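Local coordinates for sulfoquinovosidase (Escherichia coli, PDB 5AEG), which hydrolyses plant sulfolipids, sulfoquinovosyl diacylglycerides, and simple sulfoquinovosides such as sulfoquinovosyl glycerol, releasing sulfoquinovose for use as a carbon and sulfur source, at residues G264-V267 against C268-K271; N418-A422 against E423-N427; D597-T600 against Y601-Y605. All coordinates share one frame; numbering follows the deposited sequence.

Contact 1: G264-V267 against C268-K271; sequences GTEV and CQKK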
ATOM      1  N   GLY A 264      27.426  -6.950  -6.602  1.00 24.31           N
ATOM      2  CA  GLY A 264      28.095  -8.044  -5.976  1.00 24.69           C
ATOM      3  C   GLY A 264      28.761  -7.749  -4.609  1.00 25.93           C
ATOM      4  O   GLY A 264      28.659  -6.657  -4.056  1.00 24.51           O
ATOM      5  N   THR A 265      29.338  -8.779  -4.017  1.00 24.61           N
ATOM      6  CA  THR A 265      29.747  -8.785  -2.612  1.00 26.17           C
ATOM      7  C   THR A 265      30.717  -7.725  -2.305  1.00 27.70           C
ATOM      8  O   THR A 265      30.613  -7.014  -1.285  1.00 25.52           O
ATOM      9  CB  THR A 265      30.411 -10.138  -2.249  1.00 26.78           C
ATOM     10  OG1 THR A 265      29.531 -11.145  -2.689  1.00 23.84           O
ATOM     11  CG2 THR A 265      30.568 -10.329  -0.713  1.00 27.81           C
ATOM     12  N   GLU A 266      31.700  -7.599  -3.173  1.00 26.10           N
ATOM     13  CA  GLU A 266      32.768  -6.639  -2.896  1.00 32.71           C
ATOM     14  C   GLU A 266      32.330  -5.145  -3.094  1.00 28.47           C
ATOM     15  O   GLU A 266      32.821  -4.254  -2.366  1.00 27.07           O
ATOM     16  CB  GLU A 266      34.079  -7.029  -3.617  1.00 36.08           C
ATOM     17  CG  GLU A 266      34.749  -8.215  -2.867  1.00 46.08           C
ATOM     18  CD  GLU A 266      35.119  -7.894  -1.344  1.00 48.90           C
ATOM     19  OE1 GLU A 266      35.989  -7.046  -1.069  1.00 68.41           O
ATOM     20  OE2 GLU A 266      34.527  -8.437  -0.385  1.00 50.67           O
ATOM     21  N   VAL A 267      31.455  -4.876  -4.059  1.00 28.42           N
ATOM     22  CA  VAL A 267      30.874  -3.547  -4.235  1.00 28.16           C
ATOM     23  C   VAL A 267      30.062  -3.187  -2.948  1.00 26.31           C
ATOM     24  O   VAL A 267      30.158  -2.057  -2.455  1.00 26.43           O
ATOM     25  CB  VAL A 267      29.992  -3.434  -5.533  1.00 30.07           C
ATOM     26  CG1 VAL A 267      29.198  -2.118  -5.540  1.00 25.57           C
ATOM     27  CG2 VAL A 267      30.850  -3.399  -6.790  1.00 30.80           C
ATOM     28  N   CYS A 268      29.351  -4.168  -2.418  1.00 22.15           N
ATOM     29  CA  CYS A 268      28.559  -3.951  -1.207  1.00 25.29           C
ATOM     30  C   CYS A 268      29.489  -3.644  -0.057  1.00 25.43           C
ATOM     31  O   CYS A 268      29.289  -2.700   0.689  1.00 23.17           O
ATOM     32  CB  CYS A 268      27.701  -5.160  -0.870  1.00 24.41           C
ATOM     33  SG  CYS A 268      26.262  -5.457  -1.950  1.00 25.24           S
ATOM     34  N   GLN A 269      30.565  -4.417   0.039  1.00 24.15           N
ATOM     35  CA  GLN A 269      31.585  -4.200   1.061  1.00 27.26           C
ATOM     36  C   GLN A 269      32.196  -2.834   1.068  1.00 23.97           C
ATOM     37  O   GLN A 269      32.243  -2.205   2.179  1.00 28.47           O
ATOM     38  CB  GLN A 269      32.724  -5.264   0.922  1.00 29.28           C
ATOM     39  CG  GLN A 269      33.612  -5.365   2.152  1.00 27.13           C
ATOM     40  CD  GLN A 269      32.953  -5.642   3.451  1.00 25.77           C
ATOM     41  OE1 GLN A 269      32.287  -6.695   3.692  1.00 24.62           O
ATOM     42  NE2 GLN A 269      33.205  -4.730   4.395  1.00 28.85           N
ATOM     43  N   LYS A 270      32.586  -2.338  -0.116  1.00 23.81           N
ATOM     44  CA  LYS A 270      33.245  -1.030  -0.228  1.00 29.92           C
ATOM     45  C   LYS A 270      32.293   0.083   0.166  1.00 30.52           C
ATOM     46  O   LYS A 270      32.672   1.057   0.796  1.00 28.76           O
ATOM     47  CB  LYS A 270      33.732  -0.722  -1.648  1.00 33.29           C
ATOM     48  CG  LYS A 270      35.078  -1.416  -1.982  1.00 53.63           C
ATOM     49  CD  LYS A 270      35.864  -0.740  -3.130  1.00 59.97           C
ATOM     50  CE  LYS A 270      36.740   0.465  -2.697  1.00 74.30           C
ATOM     51  NZ  LYS A 270      36.030   1.794  -2.617  1.00 74.66           N
ATOM     52  N   LYS A 271      31.064  -0.049  -0.295  1.00 28.53           N
ATOM     53  CA  LYS A 271      30.066   0.992  -0.011  1.00 26.95           C
ATOM     54  C   LYS A 271      29.669   0.985   1.456  1.00 23.28           C
ATOM     55  O   LYS A 271      29.592   2.068   2.041  1.00 25.53           O
ATOM     56  CB  LYS A 271      28.854   0.904  -0.938  1.00 26.41           C
ATOM     57  CG  LYS A 271      29.181   1.256  -2.350  1.00 29.74           C
ATOM     58  CD  LYS A 271      27.901   1.241  -3.172  1.00 32.85           C
ATOM     59  CE  LYS A 271      28.119   1.330  -4.670  1.00 38.56           C
ATOM     60  NZ  LYS A 271      28.680   2.639  -4.994  1.00 42.16           N
TER

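Contact 2: N418-A422 against E423-N427; sequences NGVSA and EIMHN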
ATOM      1  N   ASN A 418      -7.701 -23.589  -8.080  1.00 36.12           N
ATOM      2  CA  ASN A 418      -8.906 -23.610  -7.314  1.00 32.78           C
ATOM      3  C   ASN A 418     -10.188 -23.455  -8.188  1.00 29.73           C
ATOM      4  O   ASN A 418     -11.218 -23.402  -7.653  1.00 34.37           O
ATOM      5  CB  ASN A 418      -8.846 -22.574  -6.174  1.00 34.71           C
ATOM      6  CG  ASN A 418      -8.876 -21.115  -6.698  1.00 27.61           C
ATOM      7  OD1 ASN A 418      -8.886 -20.888  -7.875  1.00 27.44           O
ATOM      8  ND2 ASN A 418      -8.941 -20.156  -5.796  1.00 31.74           N
ATOM      9  N   GLY A 419     -10.073 -23.318  -9.492  1.00 31.40           N
ATOM     10  CA  GLY A 419     -11.161 -23.076 -10.421  1.00 37.18           C
ATOM     11  C   GLY A 419     -11.921 -21.783 -10.247  1.00 38.31           C
ATOM     12  O   GLY A 419     -12.998 -21.622 -10.824  1.00 34.21           O
ATOM     13  N   VAL A 420     -11.384 -20.842  -9.445  1.00 33.95           N
ATOM     14  CA  VAL A 420     -12.001 -19.481  -9.391  1.00 31.56           C
ATOM     15  C   VAL A 420     -11.543 -18.669 -10.554  1.00 27.63           C
ATOM     16  O   VAL A 420     -10.364 -18.693 -10.913  1.00 27.87           O
ATOM     17  CB  VAL A 420     -11.731 -18.770  -8.051  1.00 32.28           C
ATOM     18  CG1 VAL A 420     -12.402 -17.390  -8.049  1.00 35.48           C
ATOM     19  CG2 VAL A 420     -12.248 -19.623  -6.878  1.00 28.78           C
ATOM     20  N   SER A 421     -12.421 -17.895 -11.158  1.00 26.68           N
ATOM     21  CA  SER A 421     -12.031 -17.072 -12.303  1.00 26.83           C
ATOM     22  C   SER A 421     -10.818 -16.125 -11.902  1.00 30.55           C
ATOM     23  O   SER A 421     -10.781 -15.621 -10.784  1.00 28.45           O
ATOM     24  CB  SER A 421     -13.159 -16.156 -12.747  1.00 27.78           C
ATOM     25  OG  SER A 421     -12.752 -15.266 -13.805  1.00 25.98           O
ATOM     26  N   ALA A 422      -9.883 -15.953 -12.822  1.00 28.90           N
ATOM     27  CA  ALA A 422      -8.796 -14.955 -12.646  1.00 30.58           C
ATOM     28  C   ALA A 422      -9.344 -13.562 -12.564  1.00 26.36           C
ATOM     29  O   ALA A 422      -8.702 -12.699 -11.970  1.00 28.38           O
ATOM     30  CB  ALA A 422      -7.782 -15.034 -13.754  1.00 29.16           C
ATOM     31  N   GLU A 423     -10.495 -13.324 -13.151  1.00 25.73           N
ATOM     32  CA  GLU A 423     -11.179 -12.042 -12.871  1.00 27.76           C
ATOM     33  C   GLU A 423     -11.514 -11.745 -11.435  1.00 26.00           C
ATOM     34  O   GLU A 423     -11.669 -10.559 -11.072  1.00 25.91           O
ATOM     35  CB  GLU A 423     -12.380 -11.825 -13.789  1.00 30.63           C
ATOM     36  CG  GLU A 423     -11.924 -11.687 -15.255  1.00 33.86           C
ATOM     37  CD  GLU A 423     -13.047 -11.505 -16.271  1.00 41.33           C
ATOM     38  OE1 GLU A 423     -14.178 -11.178 -15.922  1.00 36.93           O
ATOM     39  OE2 GLU A 423     -12.769 -11.603 -17.467  1.00 39.15           O
ATOM     40  N   ILE A 424     -11.729 -12.775 -10.635  1.00 24.34           N
ATOM     41  CA  ILE A 424     -11.923 -12.688  -9.225  1.00 25.77           C
ATOM     42  C   ILE A 424     -10.627 -12.865  -8.426  1.00 25.94           C
ATOM     43  O   ILE A 424     -10.411 -12.222  -7.369  1.00 23.30           O
ATOM     44  CB  ILE A 424     -12.988 -13.752  -8.749  1.00 27.88           C
ATOM     45  CG1 ILE A 424     -14.370 -13.531  -9.460  1.00 35.12           C
ATOM     46  CG2 ILE A 424     -13.115 -13.815  -7.221  1.00 28.42           C
ATOM     47  CD1 ILE A 424     -15.114 -12.288  -9.130  1.00 34.33           C
ATOM     48  N   MET A 425      -9.761 -13.760  -8.845  1.00 23.39           N
ATOM     49  CA  MET A 425      -8.505 -13.961  -8.087  1.00 23.21           C
ATOM     50  C   MET A 425      -7.470 -12.818  -8.219  1.00 22.18           C
ATOM     51  O   MET A 425      -6.620 -12.675  -7.348  1.00 22.86           O
ATOM     52  CB  MET A 425      -7.843 -15.284  -8.513  1.00 26.64           C
ATOM     53  CG  MET A 425      -8.589 -16.573  -8.035  1.00 26.69           C
ATOM     54  SD  MET A 425      -9.041 -16.608  -6.297  1.00 30.48           S
ATOM     55  CE  MET A 425      -7.470 -16.411  -5.554  1.00 29.90           C
ATOM     56  N   HIS A 426      -7.565 -12.069  -9.296  1.00 21.26           N
ATOM     57  CA  HIS A 426      -6.568 -11.026  -9.623  1.00 23.05           C
ATOM     58  C   HIS A 426      -6.382 -10.062  -8.443  1.00 22.33           C
ATOM     59  O   HIS A 426      -5.275  -9.922  -7.921  1.00 21.20           O
ATOM     60  CB  HIS A 426      -7.017 -10.273 -10.838  1.00 21.76           C
ATOM     61  CG  HIS A 426      -6.179  -9.073 -11.127  1.00 23.89           C
ATOM     62  ND1 HIS A 426      -4.931  -9.152 -11.709  1.00 21.80           N
ATOM     63  CD2 HIS A 426      -6.385  -7.766 -10.838  1.00 23.48           C
ATOM     64  CE1 HIS A 426      -4.428  -7.925 -11.801  1.00 25.05           C
ATOM     65  NE2 HIS A 426      -5.278  -7.081 -11.246  1.00 24.70           N
ATOM     66  N   ASN A 427      -7.488  -9.547  -7.925  1.00 21.39           N
ATOM     67  CA  ASN A 427      -7.438  -8.576  -6.796  1.00 20.20           C
ATOM     68  C   ASN A 427      -7.075  -9.237  -5.490  1.00 23.47           C
ATOM     69  O   ASN A 427      -6.516  -8.596  -4.596  1.00 20.78           O
ATOM     70  CB  ASN A 427      -8.764  -7.839  -6.633  1.00 20.44           C
ATOM     71  CG  ASN A 427      -8.910  -6.680  -7.567  1.00 21.69           C
ATOM     72  OD1 ASN A 427      -7.966  -6.223  -8.182  1.00 22.20           O
ATOM     73  ND2 ASN A 427     -10.118  -6.171  -7.669  1.00 21.81           N
TER

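Contact 3: D597-T600 against Y601-Y605; sequences DAHT and YTLKY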
ATOM      1  N   ASP A 597     -10.774  20.059  14.468  1.00 24.30           N
ATOM      2  CA  ASP A 597     -10.211  21.046  13.554  1.00 24.11           C
ATOM      3  C   ASP A 597     -10.593  20.692  12.109  1.00 27.95           C
ATOM      4  O   ASP A 597     -10.042  19.704  11.525  1.00 25.77           O
ATOM      5  CB  ASP A 597      -8.693  21.155  13.746  1.00 23.75           C
ATOM      6  CG  ASP A 597      -8.053  22.220  12.925  1.00 23.41           C
ATOM      7  OD1 ASP A 597      -8.560  22.536  11.828  1.00 30.26           O
ATOM      8  OD2 ASP A 597      -6.957  22.745  13.306  1.00 26.31           O
ATOM      9  N   ALA A 598     -11.511  21.484  11.545  1.00 24.01           N
ATOM     10  CA  ALA A 598     -12.055  21.219  10.182  1.00 27.53           C
ATOM     11  C   ALA A 598     -10.990  21.210   9.065  1.00 28.08           C
ATOM     12  O   ALA A 598     -11.065  20.420   8.127  1.00 25.50           O
ATOM     13  CB  ALA A 598     -13.150  22.220   9.834  1.00 29.33           C
ATOM     14  N   HIS A 599      -9.929  22.007   9.235  1.00 26.10           N
ATOM     15  CA  HIS A 599      -8.926  22.150   8.234  1.00 26.71           C
ATOM     16  C   HIS A 599      -8.108  20.852   8.080  1.00 24.63           C
ATOM     17  O   HIS A 599      -7.653  20.517   6.970  1.00 27.67           O
ATOM     18  CB  HIS A 599      -8.026  23.344   8.529  1.00 28.61           C
ATOM     19  CG  HIS A 599      -7.176  23.709   7.348  1.00 36.20           C
ATOM     20  ND1 HIS A 599      -7.713  24.012   6.105  1.00 40.14           N
ATOM     21  CD2 HIS A 599      -5.834  23.720   7.179  1.00 37.60           C
ATOM     22  CE1 HIS A 599      -6.736  24.215   5.239  1.00 39.97           C
ATOM     23  NE2 HIS A 599      -5.583  24.076   5.872  1.00 31.87           N
ATOM     24  N   THR A 600      -7.974  20.127   9.135  1.00 21.20           N
ATOM     25  CA  THR A 600      -7.059  18.936   9.137  1.00 21.35           C
ATOM     26  C   THR A 600      -7.611  17.810   8.196  1.00 24.74           C
ATOM     27  O   THR A 600      -6.827  16.956   7.751  1.00 22.24           O
ATOM     28  CB  THR A 600      -6.836  18.333  10.488  1.00 22.19           C
ATOM     29  OG1 THR A 600      -8.060  17.798  11.053  1.00 23.65           O
ATOM     30  CG2 THR A 600      -6.152  19.354  11.472  1.00 21.69           C
ATOM     31  N   TYR A 601      -8.899  17.908   7.816  1.00 22.43           N
ATOM     32  CA  TYR A 601      -9.547  16.836   7.039  1.00 24.13           C
ATOM     33  C   TYR A 601      -9.176  16.925   5.602  1.00 22.77           C
ATOM     34  O   TYR A 601      -9.391  15.974   4.844  1.00 24.50           O
ATOM     35  CB  TYR A 601     -11.096  16.831   7.266  1.00 22.72           C
ATOM     36  CG  TYR A 601     -11.478  16.427   8.687  1.00 22.75           C
ATOM     37  CD1 TYR A 601     -11.576  17.370   9.727  1.00 21.94           C
ATOM     38  CD2 TYR A 601     -11.777  15.122   8.999  1.00 22.11           C
ATOM     39  CE1 TYR A 601     -11.899  16.981  11.012  1.00 23.83           C
ATOM     40  CE2 TYR A 601     -12.116  14.721  10.277  1.00 24.45           C
ATOM     41  CZ  TYR A 601     -12.181  15.670  11.302  1.00 23.10           C
ATOM     42  OH  TYR A 601     -12.522  15.202  12.550  1.00 23.78           O
ATOM     43  N   THR A 602      -8.667  18.072   5.154  1.00 21.97           N
ATOM     44  CA  THR A 602      -8.391  18.256   3.762  1.00 24.58           C
ATOM     45  C   THR A 602      -6.857  18.255   3.461  1.00 23.06           C
ATOM     46  O   THR A 602      -6.489  18.509   2.352  1.00 24.30           O
ATOM     47  CB  THR A 602      -9.008  19.575   3.239  1.00 27.98           C
ATOM     48  OG1 THR A 602      -8.478  20.648   3.961  1.00 36.30           O
ATOM     49  CG2 THR A 602     -10.557  19.570   3.366  1.00 37.92           C
ATOM     50  N   LEU A 603      -6.034  18.048   4.474  1.00 19.65           N
ATOM     51  CA  LEU A 603      -4.606  18.015   4.320  1.00 21.21           C
ATOM     52  C   LEU A 603      -4.244  16.668   3.616  1.00 19.82           C
ATOM     53  O   LEU A 603      -4.824  15.591   3.929  1.00 19.11           O
ATOM     54  CB  LEU A 603      -3.885  18.100   5.655  1.00 21.76           C
ATOM     55  CG  LEU A 603      -4.093  19.408   6.471  1.00 21.34           C
ATOM     56  CD1 LEU A 603      -3.448  19.250   7.826  1.00 23.11           C
ATOM     57  CD2 LEU A 603      -3.567  20.602   5.735  1.00 25.24           C
ATOM     58  N   LYS A 604      -3.263  16.760   2.756  1.00 21.11           N
ATOM     59  CA  LYS A 604      -2.724  15.574   1.973  1.00 23.47           C
ATOM     60  C   LYS A 604      -1.237  15.316   2.183  1.00 20.91           C
ATOM     61  O   LYS A 604      -0.779  14.173   2.007  1.00 18.44           O
ATOM     62  CB  LYS A 604      -2.925  15.863   0.433  1.00 23.69           C
ATOM     63  CG  LYS A 604      -4.338  16.118   0.091  1.00 33.71           C
ATOM     64  CD  LYS A 604      -4.547  16.614  -1.367  1.00 34.30           C
ATOM     65  CE  LYS A 604      -4.205  15.489  -2.274  1.00 29.80           C
ATOM     66  NZ  LYS A 604      -4.858  15.775  -3.587  1.00 28.92           N
ATOM     67  N   TYR A 605      -0.459  16.380   2.458  1.00 20.60           N
ATOM     68  CA  TYR A 605       1.038  16.353   2.351  1.00 20.65           C
ATOM     69  C   TYR A 605       1.752  16.608   3.724  1.00 20.90           C
ATOM     70  O   TYR A 605       2.926  16.927   3.761  1.00 22.25           O
ATOM     71  CB  TYR A 605       1.487  17.292   1.233  1.00 20.56           C
ATOM     72  CG  TYR A 605       0.876  16.911  -0.109  1.00 18.85           C
ATOM     73  CD1 TYR A 605       1.141  15.643  -0.686  1.00 19.09           C
ATOM     74  CD2 TYR A 605       0.035  17.780  -0.803  1.00 23.05           C
ATOM     75  CE1 TYR A 605       0.562  15.261  -1.884  1.00 17.75           C
ATOM     76  CE2 TYR A 605      -0.522  17.418  -2.028  1.00 21.02           C
ATOM     77  CZ  TYR A 605      -0.260  16.157  -2.555  1.00 20.43           C
ATOM     78  OH  TYR A 605      -0.873  15.785  -3.755  1.00 20.51           O
TER
HETATM   79  O   HOH W   1      -5.371  14.819   6.671  1.00 21.04           O

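Contact 1: G264-V267 against C268-K271
Four successive i to i+4 backbone hydrogen bonds tie G264-V267 to C268-K271, beginning with C268 N to G264 O at 3.1 Å and ending with K271 N to V267 O at 3.1 Å. They form the first turns of helix 265-277, the helical part of a beta-alpha-beta unit (strand 257-260, this helix, strand 282-286) in the TIM barrel. G264 is the N-cap, and its positive phi suits glycine. C268 lies on the buried side, where its side chain touches I261, Y313 and W323, the last on helix 316-325.

E266 and Q269 run side by side, carboxylate and amide planes 23° apart, and E266 OE2 lies 3.9 Å from Q269 CB. E266 bends at chi2 (-60°), and its carboxylate comes alongside Q269. One guanidinium atom links the two residues: R319 NH1 makes a salt bridge with E266 OE2 and a hydrogen bond with Q269 OE1, which also accepts from W323 NE1.

V267 and K271, one turn apart, lie side by side and point the same way. K271 is extended as far as CE and bends only at chi4 (-66°); NZ then forms a salt bridge with D549, while K271 CE rests 3.7 Å from V267 CG1.

Contact 2: N418-A422 against E423-N427
S421 O accepts two backbone hydrogen bonds at the start of helix 422-444, from M425 N at 2.9 Å and from I424 N at 3.0 Å. The two donors approach differently: M425 N lies in the carbonyl plane, whereas I424 N stands 63° out of it. S421 is also the N-cap, its OG accepting from E423 N at 3.0 Å. With OG anti to its own backbone N (chi1 175°), the hydroxyl oxygen lies within reach of E423 N. The next carbonyl, A422 O, receives H426 N.

Ahead of the cap, N418 uses both ends of its amide. Its OD1 takes V420 N at 3.0 Å, an Asx turn, and its ND2 gives a weak but straight hydrogen bond to M425 SD at 3.6 Å, with an N-H...S angle of 167°. The two side chains meet from opposite directions, M425 being bent at chi2 and chi3 so that its sulfur faces the amide.

V420 CB lies 3.8 Å from M425 CG, and V420 CG1 meets I424 CG2 at 3.7 Å, the valine and isoleucine crossing at about a right angle. The H426 ring turns from the contact to stack on W149, with NE2 bonded to T150 O and ND1 to L410 O; its side chain is about 6 Å from that of E408, an active-site residue by similarity.

Chemically, turn and helix start are joined by the N418 amide, weakly through sulfur, and by V420 packing. Both amide bonds are consistent with its modelled orientation, and the serine cap satisfies a first-turn N-H.

Contact 3: D597-T600 against Y601-Y605
H599 O is the polar anchor of this short 3-10 turn, accepting from T602 N at 3.2 Å and from T602 OG1 at 3.1 Å, both from the same face of its plane. The hydroxyl reaches back because chi1 of T602 (59°) sets OG1 between the backbone N and the carbonyl carbon. Before it, Y601 N bonds weakly to A598 O.

The tight side is built around Y601. A598 O lies at the ring edge, near its plane; D597 O is 3.3 Å from Y601 CD1. That second carbonyl is already held by T600 N and by T600 OG1 at 2.8 Å, while D597 OD1 accepts from H599 N in an Asx turn. Stacking on F591 and a bond from OH to E595 O hold the tyrosine further.

On the looser, more exposed side, H599 crosses L603 at about a right angle, H599 NE2 being 4.0 Å from L603 CD2. Separately, a water donates to both T600 O and L603 O, bridging the turn to the chain leaving it.

The turn lies in the loop between strands 587-588 and 607-609 of the C-terminal domain; Y629 on strand 625-630 meets H599 edge-to-face and bonds D597 OD2.

In the fold
Along the chain the three contacts come in series. Contacts 1 and 2 both lie in the TIM-barrel domain, where helices 265-277 and 422-444 follow strands 257-260 and 401-404 of the parallel barrel sheet, yet their centres are 43 Å apart. Contact 3 lies between strands 587-588 and 607-609 of the antiparallel C-terminal sheet, 45 Å from contact 1 and 38 Å from contact 2 between centres, and across the chain's centre from contact 2. Nowhere do they touch; contacts 2 and 3 approach closest, about 23 Å between nearest atoms. Each is a separate local structure, contact 2 coming, through the H426 side chain, within about 6 Å of that of E408, an active-site residue by similarity, and contact 3 lying away from the annotated sites.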